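Long-range contact in AGR_C_1268p (Agrobacterium tumefaciens str. C58, PDB 2GHS), which probably binds a divalent metal such as calcium or zinc and hydrolyses sugar lactones, as a bacterial regucalcin-like member of the SMP-30 gluconolactonase family: residues L43-P54 and L286-H294. Sequence-based numbering, arbitrary orientation.
Sequences LDETPMLLGEGP and LLVTSAREH. With EDO (1,2-ethanediol), chain D.
Strands 51-54 and 286-290 run roughly antiparallel (147°), and next to them Leu-50 and Ala-291 form a single beta bridge, with Gly-51 N hydrogen-bonded to Ser-290 O at 3.2 Å and Arg-292 N to Leu-49 O at 3.0 Å. Leu-49 O also receives a weak hydrogen bond from Glu-293 N. Beyond the bridge, the guanidinium of Arg-292 lies with one face against Pro-47, whose CB sits 3.3 Å above the guanidinium plane, over the centre of that group. The arginine chain is extended from CG to NE (chi2 -170°, chi3 172°), which carries the group out to the proline, and a hydrogen bond from NE to His-306 O holds it there. Leu-50 and Glu-293 point the same way side by side, and Leu-50 CD1 packs on Ala-291 CB at 3.7 Å. At the other end, Leu-287 uses both delta methyls: CD1 meets Leu-43 CD1 at 3.7 Å and CD2 meets Pro-54 CB at 3.6 Å. Glu-52 OE2 accepts a 2.9 Å hydrogen bond from O2 of an ethanediol, probably from the crystallisation liquor. Strand 41-44 completes the sheet containing 285-290 and the chain then crosses to strand 51-57 of the next beta-propeller blade, beside the predicted divalent-metal site, to which Glu-52 probably contributes.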
loop_
_atom_site.group_PDB
_atom_site.type_symbol
_atom_site.label_atom_id
_atom_site.label_comp_id
_atom_site.label_asym_id
_atom_site.label_seq_id
_atom_site.Cartn_x
_atom_site.Cartn_y
_atom_site.Cartn_z
ATOM N N LEU A 43 -10.161 11.802 -7.533
ATOM C CA LEU A 43 -9.883 12.522 -6.286
ATOM C C LEU A 43 -8.791 13.556 -6.443
ATOM O O LEU A 43 -8.830 14.595 -5.759
ATOM C CB LEU A 43 -9.498 11.564 -5.176
ATOM C CG LEU A 43 -10.589 10.648 -4.652
ATOM C CD1 LEU A 43 -10.041 9.728 -3.588
ATOM C CD2 LEU A 43 -11.746 11.461 -4.137
ATOM N N ASP A 44 -7.820 13.273 -7.290
ATOM C CA ASP A 44 -6.736 14.193 -7.552
ATOM C C ASP A 44 -6.351 14.051 -9.018
ATOM O O ASP A 44 -6.000 12.971 -9.473
ATOM C CB ASP A 44 -5.545 13.899 -6.605
ATOM C CG ASP A 44 -4.346 14.821 -6.827
ATOM O OD1 ASP A 44 -4.490 15.910 -7.410
ATOM O OD2 ASP A 44 -3.231 14.447 -6.431
ATOM N N GLU A 45 -6.421 15.167 -9.728
ATOM C CA GLU A 45 -6.083 15.240 -11.142
ATOM C C GLU A 45 -4.590 15.304 -11.430
ATOM O O GLU A 45 -4.184 15.187 -12.580
ATOM C CB GLU A 45 -6.797 16.432 -11.771
ATOM C CG GLU A 45 -8.334 16.386 -11.663
ATOM C CD GLU A 45 -9.047 15.527 -12.726
ATOM O OE1 GLU A 45 -8.348 14.950 -13.594
ATOM O OE2 GLU A 45 -10.317 15.445 -12.682
ATOM N N THR A 46 -3.753 15.453 -10.406
ATOM C CA THR A 46 -2.306 15.446 -10.602
ATOM C C THR A 46 -1.854 14.036 -10.859
ATOM O O THR A 46 -2.128 13.172 -10.051
ATOM C CB THR A 46 -1.577 15.903 -9.329
ATOM O OG1 THR A 46 -2.174 17.101 -8.854
ATOM C CG2 THR A 46 -0.104 16.126 -9.574
ATOM N N PRO A 47 -1.168 13.790 -11.974
ATOM C CA PRO A 47 -0.660 12.426 -12.207
ATOM C C PRO A 47 0.588 12.118 -11.426
ATOM O O PRO A 47 1.528 12.927 -11.372
ATOM C CB PRO A 47 -0.392 12.383 -13.722
ATOM C CG PRO A 47 -0.350 13.811 -14.168
ATOM C CD PRO A 47 -0.830 14.721 -13.079
HETATM N N MSE A 48 0.620 10.919 -10.857
HETATM C CA MSE A 48 1.760 10.443 -10.102
HETATM C C MSE A 48 2.628 9.577 -10.980
HETATM O O MSE A 48 2.136 8.664 -11.638
HETATM C CB MSE A 48 1.310 9.553 -8.945
HETATM C CG MSE A 48 0.338 10.174 -8.003
HETATM SE SE MSE A 48 1.135 11.614 -6.890
HETATM C CE MSE A 48 0.597 13.086 -7.977
ATOM N N LEU A 49 3.930 9.824 -10.944
ATOM C CA LEU A 49 4.874 8.921 -11.614
ATOM C C LEU A 49 4.763 7.543 -10.982
ATOM O O LEU A 49 4.638 6.540 -11.690
ATOM C CB LEU A 49 6.285 9.484 -11.520
ATOM C CG LEU A 49 7.389 8.664 -12.129
ATOM C CD1 LEU A 49 7.123 8.534 -13.604
ATOM C CD2 LEU A 49 8.733 9.364 -11.805
ATOM N N LEU A 50 4.734 7.489 -9.646
ATOM C CA LEU A 50 4.570 6.210 -8.953
ATOM C C LEU A 50 3.769 6.454 -7.681
ATOM O O LEU A 50 4.322 6.606 -6.574
ATOM C CB LEU A 50 5.929 5.542 -8.691
ATOM C CG LEU A 50 5.853 4.128 -8.095
ATOM C CD1 LEU A 50 4.928 3.260 -8.873
ATOM C CD2 LEU A 50 7.239 3.475 -7.989
ATOM N N GLY A 51 2.451 6.543 -7.850
ATOM C CA GLY A 51 1.575 6.747 -6.736
ATOM C C GLY A 51 1.527 5.474 -5.931
ATOM O O GLY A 51 1.341 4.388 -6.526
ATOM N N GLU A 52 1.703 5.572 -4.601
ATOM C CA GLU A 52 1.738 4.375 -3.744
ATOM C C GLU A 52 1.482 4.657 -2.276
ATOM O O GLU A 52 1.482 5.820 -1.829
ATOM C CB GLU A 52 3.115 3.664 -3.847
ATOM C CG GLU A 52 3.205 2.418 -4.758
ATOM C CD GLU A 52 2.420 1.163 -4.255
ATOM O OE1 GLU A 52 1.681 1.279 -3.224
ATOM O OE2 GLU A 52 2.558 0.078 -4.922
ATOM N N GLY A 53 1.243 3.585 -1.513
ATOM C CA GLY A 53 1.139 3.732 -0.083
ATOM C C GLY A 53 0.012 4.595 0.495
ATOM O O GLY A 53 0.217 5.232 1.532
ATOM N N PRO A 54 -1.172 4.607 -0.138
ATOM C CA PRO A 54 -2.219 5.494 0.394
ATOM C C PRO A 54 -2.742 5.055 1.738
ATOM O O PRO A 54 -2.791 3.828 2.016
ATOM C CB PRO A 54 -3.375 5.338 -0.625
ATOM C CG PRO A 54 -3.140 4.038 -1.246
ATOM C CD PRO A 54 -1.638 3.853 -1.299
ATOM N N LEU A 286 -13.515 3.513 -1.400
ATOM C CA LEU A 286 -12.231 2.953 -1.765
ATOM C C LEU A 286 -11.474 3.891 -2.692
ATOM O O LEU A 286 -11.924 4.166 -3.800
ATOM C CB LEU A 286 -12.388 1.560 -2.380
ATOM C CG LEU A 286 -11.119 0.712 -2.313
ATOM C CD1 LEU A 286 -10.827 0.210 -0.888
ATOM C CD2 LEU A 286 -11.158 -0.435 -3.302
ATOM N N LEU A 287 -10.364 4.405 -2.183
ATOM C CA LEU A 287 -9.379 5.179 -2.977
ATOM C C LEU A 287 -8.414 4.232 -3.682
ATOM O O LEU A 287 -8.074 3.192 -3.101
ATOM C CB LEU A 287 -8.632 6.144 -2.022
ATOM C CG LEU A 287 -7.485 7.015 -2.558
ATOM C CD1 LEU A 287 -7.322 8.207 -1.650
ATOM C CD2 LEU A 287 -6.177 6.251 -2.625
ATOM N N VAL A 288 -7.958 4.578 -4.897
ATOM C CA VAL A 288 -7.055 3.733 -5.692
ATOM C C VAL A 288 -6.023 4.637 -6.347
ATOM O O VAL A 288 -6.395 5.577 -7.047
ATOM C CB VAL A 288 -7.827 2.974 -6.798
ATOM C CG1 VAL A 288 -6.912 2.070 -7.520
ATOM C CG2 VAL A 288 -9.027 2.219 -6.199
ATOM N N THR A 289 -4.745 4.411 -6.044
ATOM C CA THR A 289 -3.632 5.074 -6.694
ATOM C C THR A 289 -3.212 4.341 -7.953
ATOM O O THR A 289 -3.467 3.136 -8.150
ATOM C CB THR A 289 -2.409 5.210 -5.768
ATOM O OG1 THR A 289 -2.114 3.958 -5.146
ATOM C CG2 THR A 289 -2.704 6.211 -4.664
ATOM N N SER A 290 -2.498 5.083 -8.780
ATOM C CA SER A 290 -1.946 4.535 -10.014
ATOM C C SER A 290 -0.608 5.213 -10.386
ATOM O O SER A 290 -0.113 6.094 -9.684
ATOM C CB SER A 290 -2.946 4.633 -11.177
ATOM O OG SER A 290 -3.167 5.976 -11.583
ATOM N N ALA A 291 -0.010 4.730 -11.456
ATOM C CA ALA A 291 1.347 5.155 -11.842
ATOM C C ALA A 291 1.458 5.456 -13.336
ATOM O O ALA A 291 0.730 4.898 -14.161
ATOM C CB ALA A 291 2.384 4.054 -11.470
ATOM N N ARG A 292 2.409 6.346 -13.672
ATOM C CA ARG A 292 2.856 6.587 -15.045
ATOM C C ARG A 292 4.220 5.950 -15.345
ATOM O O ARG A 292 4.704 6.011 -16.474
ATOM C CB ARG A 292 2.981 8.090 -15.306
ATOM C CG ARG A 292 1.680 8.734 -15.556
ATOM C CD ARG A 292 1.791 10.180 -16.049
ATOM N NE ARG A 292 0.432 10.573 -16.410
ATOM C CZ ARG A 292 0.073 11.686 -17.027
ATOM N NH1 ARG A 292 0.972 12.593 -17.386
ATOM N NH2 ARG A 292 -1.215 11.879 -17.282
ATOM N N GLU A 293 4.859 5.384 -14.323
ATOM C CA GLU A 293 6.239 4.878 -14.451
ATOM C C GLU A 293 6.374 3.944 -15.655
ATOM O O GLU A 293 5.555 3.048 -15.851
ATOM C CB GLU A 293 6.664 4.151 -13.164
ATOM C CG GLU A 293 8.129 3.659 -13.093
ATOM C CD GLU A 293 8.335 2.597 -12.003
ATOM O OE1 GLU A 293 7.347 1.962 -11.579
ATOM O OE2 GLU A 293 9.488 2.375 -11.575
ATOM N N HIS A 294 7.407 4.196 -16.455
ATOM C CA HIS A 294 7.777 3.392 -17.619
ATOM C C HIS A 294 6.932 3.644 -18.864
ATOM O O HIS A 294 7.351 3.284 -19.949
ATOM C CB HIS A 294 7.750 1.894 -17.301
ATOM C CG HIS A 294 8.654 1.489 -16.178
ATOM N ND1 HIS A 294 8.237 0.667 -15.149
ATOM C CD2 HIS A 294 9.952 1.790 -15.922
ATOM C CE1 HIS A 294 9.246 0.475 -14.312
ATOM N NE2 HIS A 294 10.296 1.149 -14.756
HETATM C C1 EDO D . 6.604 -1.334 -7.320
HETATM O O1 EDO D . 6.840 -0.095 -6.644
HETATM C C2 EDO D . 5.090 -1.588 -7.267
HETATM O O2 EDO D . 4.628 -1.717 -5.903
#